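Local coordinates for protein DNA polymerase III subunit delta (Bacillus subtilis, PDB 3ZH9) that probably acts as the wrench that opens the beta subunit dimer, within the ATP-hydrolysing complex that loads this ring onto primed DNA for bacterial replication, at residues V2-W6 with F154-L158; V78-Y84 with F115-Y121; I307-L311 with F332-L336. All coordinates share one frame; numbering follows the deposited sequence.

Contact 1: V2-W6 with F154-L158; sequences VFDVW and FTVNL
Phe154 O accepts the helical i+4 hydrogen bond from Leu158 N at 2.8 Å and also meets Phe3, whose CZ sits 3.6 Å from it. This is a nearly parallel helix pair, 2-6 against 154-158, with axes 11.7 Å apart and a crossing angle of -17°. Phe3 does most of the bridging from the 2-6 side: with CG anti to its own carbonyl carbon (chi1 -61°), it sends its ring across to the second helix. Asn157 CB lies over one face, 4.1 Å from the centroid, as a CH-pi contact; Val2 CG1 lies on the opposite face, displaced toward the rim. The Phe154 ring meets it obliquely, the two planes 35° apart. Replacing Phe3 by an alanine would probably open a gap between the helices, leaving Asn157 CB and Phe154 without their aromatic partner. Trp6 NE1 is hydrogen-bonded to Thr31 of helix 25-39; the N-terminal helix packs on that helix and strand 139-142 of the P-loop NTPase-type domain and, through this contact, on helix 148-160. Leu158 CD1 serves both aromatics, 3.9 Å from Phe3 CE1 in the plane of that ring and 4.1 Å from Trp6 CZ3, again at the edge.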
loop_
_atom_site.group_PDB
_atom_site.type_symbol
_atom_site.label_atom_id
_atom_site.label_comp_id
_atom_site.label_asym_id
_atom_site.label_seq_id
_atom_site.Cartn_x
_atom_site.Cartn_y
_atom_site.Cartn_z
ATOM N N VAL A 2 -0.571 -14.012 0.716
ATOM C CA VAL A 2 0.813 -13.662 1.027
ATOM C C VAL A 2 1.371 -14.627 2.067
ATOM O O VAL A 2 2.523 -15.046 1.994
ATOM C CB VAL A 2 0.969 -12.197 1.537
ATOM C CG1 VAL A 2 1.687 -12.168 2.849
ATOM C CG2 VAL A 2 1.738 -11.358 0.530
ATOM N N PHE A 3 0.543 -14.996 3.034
ATOM C CA PHE A 3 1.002 -15.824 4.147
ATOM C C PHE A 3 1.421 -17.246 3.728
ATOM O O PHE A 3 2.349 -17.825 4.285
ATOM C CB PHE A 3 -0.059 -15.841 5.245
ATOM C CG PHE A 3 -0.343 -14.479 5.801
ATOM C CD1 PHE A 3 0.642 -13.780 6.453
ATOM C CD2 PHE A 3 -1.582 -13.887 5.647
ATOM C CE1 PHE A 3 0.410 -12.504 6.961
ATOM C CE2 PHE A 3 -1.828 -12.612 6.167
ATOM C CZ PHE A 3 -0.829 -11.930 6.817
ATOM N N ASP A 4 0.758 -17.780 2.717
ATOM C CA ASP A 4 1.087 -19.109 2.196
ATOM C C ASP A 4 2.525 -19.077 1.668
ATOM O O ASP A 4 3.365 -19.890 2.050
ATOM C CB ASP A 4 0.076 -19.473 1.111
ATOM C CG ASP A 4 0.413 -20.773 0.365
ATOM O OD1 ASP A 4 0.725 -21.816 0.990
ATOM O OD2 ASP A 4 0.330 -20.746 -0.882
ATOM N N VAL A 5 2.808 -18.109 0.808
ATOM C CA VAL A 5 4.158 -17.923 0.317
ATOM C C VAL A 5 5.162 -17.716 1.459
ATOM O O VAL A 5 6.186 -18.391 1.503
ATOM C CB VAL A 5 4.242 -16.786 -0.718
ATOM C CG1 VAL A 5 5.710 -16.557 -1.176
ATOM C CG2 VAL A 5 3.381 -17.126 -1.905
ATOM N N TRP A 6 4.872 -16.812 2.394
ATOM C CA TRP A 6 5.850 -16.508 3.444
ATOM C C TRP A 6 6.186 -17.734 4.274
ATOM O O TRP A 6 7.350 -18.004 4.552
ATOM C CB TRP A 6 5.387 -15.358 4.349
ATOM C CG TRP A 6 5.276 -14.029 3.633
ATOM C CD1 TRP A 6 5.512 -13.783 2.305
ATOM C CD2 TRP A 6 4.889 -12.773 4.210
ATOM N NE1 TRP A 6 5.294 -12.454 2.022
ATOM C CE2 TRP A 6 4.908 -11.814 3.175
ATOM C CE3 TRP A 6 4.530 -12.369 5.501
ATOM C CZ2 TRP A 6 4.592 -10.473 3.397
ATOM C CZ3 TRP A 6 4.214 -11.031 5.716
ATOM C CH2 TRP A 6 4.245 -10.104 4.672
ATOM N N PHE A 154 -6.142 -9.626 7.904
ATOM C CA PHE A 154 -4.727 -9.578 7.580
ATOM C C PHE A 154 -3.866 -9.325 8.822
ATOM O O PHE A 154 -2.843 -9.974 9.016
ATOM C CB PHE A 154 -4.464 -8.503 6.538
ATOM C CG PHE A 154 -3.019 -8.145 6.401
ATOM C CD1 PHE A 154 -2.210 -8.822 5.515
ATOM C CD2 PHE A 154 -2.471 -7.113 7.157
ATOM C CE1 PHE A 154 -0.871 -8.491 5.385
ATOM C CE2 PHE A 154 -1.140 -6.774 7.031
ATOM C CZ PHE A 154 -0.337 -7.468 6.140
ATOM N N THR A 155 -4.286 -8.367 9.645
ATOM C CA THR A 155 -3.583 -8.019 10.887
ATOM C C THR A 155 -3.554 -9.192 11.871
ATOM O O THR A 155 -2.526 -9.500 12.467
ATOM C CB THR A 155 -4.254 -6.812 11.567
ATOM O OG1 THR A 155 -4.350 -5.733 10.630
ATOM C CG2 THR A 155 -3.459 -6.335 12.790
ATOM N N VAL A 156 -4.695 -9.853 12.030
ATOM C CA VAL A 156 -4.775 -11.007 12.905
ATOM C C VAL A 156 -3.842 -12.125 12.449
ATOM O O VAL A 156 -3.125 -12.728 13.260
ATOM C CB VAL A 156 -6.228 -11.510 13.016
ATOM C CG1 VAL A 156 -6.283 -12.921 13.642
ATOM C CG2 VAL A 156 -7.061 -10.517 13.830
ATOM N N ASN A 157 -3.839 -12.391 11.148
ATOM C CA ASN A 157 -2.999 -13.447 10.610
ATOM C C ASN A 157 -1.541 -13.050 10.656
ATOM O O ASN A 157 -0.677 -13.895 10.785
ATOM C CB ASN A 157 -3.399 -13.786 9.176
ATOM C CG ASN A 157 -4.692 -14.559 9.109
ATOM O OD1 ASN A 157 -4.952 -15.425 9.948
ATOM N ND2 ASN A 157 -5.521 -14.246 8.112
ATOM N N LEU A 158 -1.272 -11.757 10.539
ATOM C CA LEU A 158 0.101 -11.287 10.559
ATOM C C LEU A 158 0.762 -11.612 11.907
ATOM O O LEU A 158 1.888 -12.097 11.942
ATOM C CB LEU A 158 0.166 -9.788 10.264
ATOM C CG LEU A 158 1.587 -9.244 10.204
ATOM C CD1 LEU A 158 2.384 -10.042 9.205
ATOM C CD2 LEU A 158 1.607 -7.750 9.857
#

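Contact 2: V78-Y84 with F115-Y121; sequences VIVKNPY and FVLLAPY
Strands 78-81 and 115-119 pair in parallel, Val78 beside Phe115 through Lys81 beside Leu118, and form the two strands of a beta-alpha-beta unit connected through helix 99-107. They lie within the five-stranded parallel sheet, ordered 2-3-4-1-5, of a P-loop NTPase-type domain. Backbone bonds come first. Val116 N gives to Val78 O and Val80 N to Val116 O, both at 2.9 Å, each donor almost straight out from the carbonyl. Leu118 N reaches Val80 O differently, 37° out of the carbonyl plane, and Asn82 N closes the ladder on Leu118 O.

Apolar contacts divide between the two faces. On one, Ile79 and Val116 lie side by side and press hard: Ile79 CG1 is 3.3 Å from Val116 CG2, the methyl that chi1 of -44° puts between the backbone N and the carbonyl carbon of Val116. Helix 25-39 covers this side, touching Ile79 and Leu118. On the other, Val80 CG2 sits 3.5 Å from Phe115 CZ, while Val80 CG1 runs beside Leu117 CD2; helix 59-66 packs here against Val78, Val80 and Phe115.

Turns follow both strands. Pro83 and Pro120 are each the centre of an inverse gamma turn, Tyr121 N bonding Ala119 O at 2.7 Å in the second and Tyr84 N bonding Asn82 O weakly in the first. Pro83 CG fills the angle between Leu117 CD2 and Ala119 CB, 3.6 Å from the latter. Tyr84 turns its own hydroxyl away, to Ile95 O. Pro120 CD lies over the centre of one face of the Tyr121 ring. Tyr121 OH comes 2.9 Å from Tyr84 N, at an angle too poor for a hydrogen bond, and 3.4 Å from Tyr84 CB.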
loop_
_atom_site.group_PDB
_atom_site.type_symbol
_atom_site.label_atom_id
_atom_site.label_comp_id
_atom_site.label_asym_id
_atom_site.label_seq_id
_atom_site.Cartn_x
_atom_site.Cartn_y
_atom_site.Cartn_z
ATOM N N VAL A 78 15.993 -14.387 -10.469
ATOM C CA VAL A 78 15.753 -13.513 -11.605
ATOM C C VAL A 78 14.388 -12.868 -11.443
ATOM O O VAL A 78 13.366 -13.560 -11.367
ATOM C CB VAL A 78 15.803 -14.260 -12.959
ATOM C CG1 VAL A 78 15.296 -13.352 -14.080
ATOM C CG2 VAL A 78 17.222 -14.776 -13.263
ATOM N N ILE A 79 14.376 -11.542 -11.371
ATOM C CA ILE A 79 13.143 -10.801 -11.160
ATOM C C ILE A 79 12.763 -10.032 -12.417
ATOM O O ILE A 79 13.585 -9.327 -13.013
ATOM C CB ILE A 79 13.280 -9.856 -9.956
ATOM C CG1 ILE A 79 13.601 -10.666 -8.700
ATOM C CG2 ILE A 79 12.022 -9.023 -9.760
ATOM C CD1 ILE A 79 13.952 -9.814 -7.525
ATOM N N VAL A 80 11.514 -10.195 -12.824
ATOM C CA VAL A 80 11.009 -9.600 -14.048
ATOM C C VAL A 80 9.764 -8.786 -13.745
ATOM O O VAL A 80 8.682 -9.347 -13.530
ATOM C CB VAL A 80 10.676 -10.683 -15.094
ATOM C CG1 VAL A 80 10.124 -10.055 -16.340
ATOM C CG2 VAL A 80 11.912 -11.478 -15.419
ATOM N N LYS A 81 9.918 -7.463 -13.713
ATOM C CA LYS A 81 8.803 -6.575 -13.382
ATOM C C LYS A 81 7.975 -6.149 -14.594
ATOM O O LYS A 81 8.496 -6.032 -15.710
ATOM C CB LYS A 81 9.312 -5.320 -12.671
ATOM C CG LYS A 81 10.099 -5.576 -11.395
ATOM C CD LYS A 81 10.622 -4.256 -10.840
ATOM C CE LYS A 81 11.503 -4.459 -9.623
ATOM N NZ LYS A 81 12.293 -3.227 -9.328
ATOM N N ASN A 82 6.684 -5.912 -14.352
ATOM C CA ASN A 82 5.776 -5.252 -15.301
ATOM C C ASN A 82 5.481 -5.977 -16.615
ATOM O O ASN A 82 5.692 -5.415 -17.692
ATOM C CB ASN A 82 6.252 -3.832 -15.619
ATOM C CG ASN A 82 6.436 -2.987 -14.376
ATOM O OD1 ASN A 82 7.366 -2.183 -14.300
ATOM N ND2 ASN A 82 5.563 -3.167 -13.397
ATOM N N PRO A 83 4.988 -7.219 -16.531
ATOM C CA PRO A 83 4.501 -7.914 -17.727
ATOM C C PRO A 83 3.119 -7.395 -18.128
ATOM O O PRO A 83 2.125 -8.103 -17.959
ATOM C CB PRO A 83 4.434 -9.381 -17.275
ATOM C CG PRO A 83 4.242 -9.308 -15.807
ATOM C CD PRO A 83 4.987 -8.089 -15.342
ATOM N N TYR A 84 3.074 -6.173 -18.656
ATOM C CA TYR A 84 1.823 -5.505 -19.018
ATOM C C TYR A 84 1.021 -6.297 -20.042
ATOM O O TYR A 84 -0.197 -6.168 -20.121
ATOM C CB TYR A 84 2.087 -4.085 -19.543
ATOM C CG TYR A 84 3.220 -3.997 -20.540
ATOM C CD1 TYR A 84 3.009 -4.248 -21.896
ATOM C CD2 TYR A 84 4.511 -3.679 -20.123
ATOM C CE1 TYR A 84 4.064 -4.180 -22.812
ATOM C CE2 TYR A 84 5.566 -3.611 -21.026
ATOM C CZ TYR A 84 5.337 -3.857 -22.363
ATOM O OH TYR A 84 6.390 -3.782 -23.247
ATOM N N PHE A 115 12.593 -17.819 -10.650
ATOM C CA PHE A 115 12.131 -16.801 -11.597
ATOM C C PHE A 115 10.836 -16.168 -11.062
ATOM O O PHE A 115 9.815 -16.858 -10.902
ATOM C CB PHE A 115 11.858 -17.480 -12.942
ATOM C CG PHE A 115 11.623 -16.536 -14.084
ATOM C CD1 PHE A 115 10.341 -16.060 -14.360
ATOM C CD2 PHE A 115 12.680 -16.146 -14.914
ATOM C CE1 PHE A 115 10.118 -15.192 -15.432
ATOM C CE2 PHE A 115 12.462 -15.288 -15.979
ATOM C CZ PHE A 115 11.180 -14.811 -16.242
ATOM N N VAL A 116 10.873 -14.869 -10.780
ATOM C CA VAL A 116 9.700 -14.179 -10.245
ATOM C C VAL A 116 9.162 -13.103 -11.195
ATOM O O VAL A 116 9.862 -12.153 -11.563
ATOM C CB VAL A 116 9.980 -13.563 -8.861
ATOM C CG1 VAL A 116 10.739 -14.551 -7.982
ATOM C CG2 VAL A 116 10.794 -12.319 -9.008
ATOM N N LEU A 117 7.923 -13.289 -11.629
ATOM C CA LEU A 117 7.190 -12.240 -12.322
ATOM C C LEU A 117 6.504 -11.366 -11.285
ATOM O O LEU A 117 5.698 -11.850 -10.490
ATOM C CB LEU A 117 6.123 -12.837 -13.225
ATOM C CG LEU A 117 6.615 -13.239 -14.600
ATOM C CD1 LEU A 117 5.573 -14.100 -15.287
ATOM C CD2 LEU A 117 6.919 -11.970 -15.401
ATOM N N LEU A 118 6.819 -10.078 -11.308
ATOM C CA LEU A 118 6.157 -9.116 -10.446
ATOM C C LEU A 118 5.229 -8.269 -11.322
ATOM O O LEU A 118 5.692 -7.467 -12.136
ATOM C CB LEU A 118 7.201 -8.265 -9.727
ATOM C CG LEU A 118 6.680 -7.346 -8.630
ATOM C CD1 LEU A 118 5.752 -8.109 -7.707
ATOM C CD2 LEU A 118 7.845 -6.744 -7.857
ATOM N N ALA A 119 3.926 -8.487 -11.182
ATOM C CA ALA A 119 2.935 -7.893 -12.072
ATOM C C ALA A 119 1.915 -7.103 -11.268
ATOM O O ALA A 119 0.906 -7.649 -10.851
ATOM C CB ALA A 119 2.233 -8.971 -12.878
ATOM N N PRO A 120 2.182 -5.810 -11.057
ATOM C CA PRO A 120 1.413 -4.985 -10.124
ATOM C C PRO A 120 0.055 -4.555 -10.684
ATOM O O PRO A 120 -0.249 -3.373 -10.662
ATOM C CB PRO A 120 2.303 -3.752 -9.964
ATOM C CG PRO A 120 2.948 -3.603 -11.323
ATOM C CD PRO A 120 3.239 -5.036 -11.743
ATOM N N TYR A 121 -0.735 -5.501 -11.175
ATOM C CA TYR A 121 -2.025 -5.211 -11.770
ATOM C C TYR A 121 -3.077 -5.941 -10.960
ATOM O O TYR A 121 -2.777 -6.936 -10.309
ATOM C CB TYR A 121 -2.067 -5.708 -13.214
ATOM C CG TYR A 121 -0.804 -5.424 -14.008
ATOM C CD1 TYR A 121 -0.395 -4.121 -14.260
ATOM C CD2 TYR A 121 -0.036 -6.464 -14.513
ATOM C CE1 TYR A 121 0.745 -3.859 -14.990
ATOM C CE2 TYR A 121 1.110 -6.217 -15.247
ATOM C CZ TYR A 121 1.500 -4.913 -15.479
ATOM O OH TYR A 121 2.642 -4.670 -16.206
#

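Contact 3: I307-L311 with F332-L336; sequences IIEQL and FLLQL
Phe332 reaches across to Ile307, Gln310 and Leu311 and takes the largest share of this contact, where two successive helices, 301-319 and 325-338, fold back on each other as an antiparallel helical hairpin. The axes of the two segments run at 165° and approach to 11.8 Å. The hairpin belongs to the all-helical C-terminal domain, the post-AAA part of the family.

The bond from CA to CB of Phe332 heads toward the helix of 307-311, and CG, anti to the backbone N (chi1 171°), carries the ring the rest of the way. Along one side, CD1 and then CE1 pass the amide of Gln310, with Phe332 CE1 3.5 Å from Gln310 OE1. That oxygen lies at the ring edge, near its plane, where the slightly positive C-H rim probably suits it; the amide plane stands 84° to the ring. On the other side CE2 runs under Leu311 CD2. At the tip, CZ is 3.6 Å from Leu311 CD2 and 4.0 Å from Ile307 CG2, the latter in the ring plane. Leu311 CD2 thus covers one face, 3.9 Å from the centroid, in a CH-pi contact; Leu336 CG, one turn along its own helix, backs the opposite face toward the rim.

Beyond the ring the second helix makes its other link through Leu336, which also touches Ile226 of helix 215-227. Ile307 and Leu311 meet Phe259 of helix 248-269, so the hairpin is packed against further helices of the bundle. Leu336 CD2 ends 3.8 Å from Ile307 CG1.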
loop_
_atom_site.group_PDB
_atom_site.type_symbol
_atom_site.label_atom_id
_atom_site.label_comp_id
_atom_site.label_asym_id
_atom_site.label_seq_id
_atom_site.Cartn_x
_atom_site.Cartn_y
_atom_site.Cartn_z
ATOM N N ILE A 307 -13.556 25.637 0.447
ATOM C CA ILE A 307 -12.564 25.190 1.415
ATOM C C ILE A 307 -11.228 24.993 0.710
ATOM O O ILE A 307 -10.189 25.446 1.176
ATOM C CB ILE A 307 -13.017 23.909 2.152
ATOM C CG1 ILE A 307 -14.120 24.264 3.166
ATOM C CG2 ILE A 307 -11.831 23.250 2.875
ATOM C CD1 ILE A 307 -14.937 23.053 3.674
ATOM N N ILE A 308 -11.274 24.342 -0.441
ATOM C CA ILE A 308 -10.079 24.102 -1.214
ATOM C C ILE A 308 -9.365 25.417 -1.593
ATOM O O ILE A 308 -8.160 25.532 -1.411
ATOM C CB ILE A 308 -10.386 23.226 -2.461
ATOM C CG1 ILE A 308 -10.611 21.778 -2.020
ATOM C CG2 ILE A 308 -9.254 23.316 -3.489
ATOM C CD1 ILE A 308 -11.389 20.946 -3.004
ATOM N N GLU A 309 -10.106 26.401 -2.100
ATOM C CA GLU A 309 -9.499 27.672 -2.469
ATOM C C GLU A 309 -8.946 28.410 -1.237
ATOM O O GLU A 309 -7.850 28.949 -1.280
ATOM C CB GLU A 309 -10.485 28.548 -3.260
ATOM C CG GLU A 309 -9.976 29.972 -3.557
ATOM C CD GLU A 309 -8.705 30.004 -4.402
ATOM O OE1 GLU A 309 -8.294 28.947 -4.920
ATOM O OE2 GLU A 309 -8.115 31.095 -4.556
ATOM N N GLN A 310 -9.696 28.416 -0.137
ATOM C CA GLN A 310 -9.183 28.957 1.118
ATOM C C GLN A 310 -7.830 28.342 1.469
ATOM O O GLN A 310 -6.911 29.040 1.913
ATOM C CB GLN A 310 -10.166 28.698 2.265
ATOM C CG GLN A 310 -11.397 29.582 2.242
ATOM C CD GLN A 310 -12.418 29.182 3.301
ATOM O OE1 GLN A 310 -12.332 28.107 3.881
ATOM N NE2 GLN A 310 -13.387 30.053 3.550
ATOM N N LEU A 311 -7.697 27.035 1.273
ATOM C CA LEU A 311 -6.433 26.381 1.598
ATOM C C LEU A 311 -5.298 26.741 0.644
ATOM O O LEU A 311 -4.153 26.818 1.064
ATOM C CB LEU A 311 -6.589 24.866 1.717
ATOM C CG LEU A 311 -7.380 24.402 2.946
ATOM C CD1 LEU A 311 -7.914 22.972 2.753
ATOM C CD2 LEU A 311 -6.537 24.512 4.219
ATOM N N PHE A 332 -8.717 29.856 9.829
ATOM C CA PHE A 332 -9.321 28.880 8.920
ATOM C C PHE A 332 -10.222 27.878 9.650
ATOM O O PHE A 332 -11.393 27.691 9.296
ATOM C CB PHE A 332 -8.233 28.128 8.151
ATOM C CG PHE A 332 -8.755 26.956 7.346
ATOM C CD1 PHE A 332 -9.460 27.164 6.162
ATOM C CD2 PHE A 332 -8.546 25.652 7.778
ATOM C CE1 PHE A 332 -9.956 26.087 5.432
ATOM C CE2 PHE A 332 -9.032 24.565 7.047
ATOM C CZ PHE A 332 -9.735 24.784 5.872
ATOM N N LEU A 333 -9.674 27.234 10.675
ATOM C CA LEU A 333 -10.416 26.217 11.393
ATOM C C LEU A 333 -11.625 26.829 12.112
ATOM O O LEU A 333 -12.691 26.212 12.192
ATOM C CB LEU A 333 -9.499 25.469 12.374
ATOM C CG LEU A 333 -8.366 24.663 11.716
ATOM C CD1 LEU A 333 -7.417 24.057 12.743
ATOM C CD2 LEU A 333 -8.918 23.565 10.809
ATOM N N LEU A 334 -11.456 28.043 12.631
ATOM C CA LEU A 334 -12.565 28.754 13.265
ATOM C C LEU A 334 -13.669 29.090 12.251
ATOM O O LEU A 334 -14.843 28.831 12.505
ATOM C CB LEU A 334 -12.076 30.011 14.001
ATOM C CG LEU A 334 -11.233 29.727 15.250
ATOM C CD1 LEU A 334 -10.763 31.015 15.906
ATOM C CD2 LEU A 334 -11.995 28.853 16.250
ATOM N N GLN A 335 -13.294 29.652 11.105
ATOM C CA GLN A 335 -14.252 29.834 10.012
ATOM C C GLN A 335 -15.054 28.546 9.769
ATOM O O GLN A 335 -16.283 28.569 9.771
ATOM C CB GLN A 335 -13.544 30.270 8.727
ATOM N N LEU A 336 -14.360 27.424 9.585
ATOM C CA LEU A 336 -15.023 26.138 9.347
ATOM C C LEU A 336 -16.013 25.765 10.442
ATOM O O LEU A 336 -17.019 25.102 10.181
ATOM C CB LEU A 336 -14.005 24.999 9.216
ATOM C CG LEU A 336 -13.106 24.947 7.986
ATOM C CD1 LEU A 336 -12.557 23.534 7.804
ATOM C CD2 LEU A 336 -13.874 25.385 6.758
#

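In the fold
Contacts 1 and 2 belong to the N-terminal half. Contact 2 falls, in sequence, between the two segments of contact 1; their centres are 21 Å apart and their nearest atoms about 9 Å, so they do not touch. Helix 25-39 links them, meeting Val2, Val5 and Trp6 of contact 1 and Ile79 and Leu118 of contact 2. Contact 3 comes later in the chain and across its centre, in the C-terminal domain, its midpoint 42 Å from that of contact 1 and 45 Å from that of contact 2. Contact 2 lies in the central sheet, contact 1 sets the N-terminal helix on helix 148-160, and contact 3 joins two helices of the C-terminal bundle.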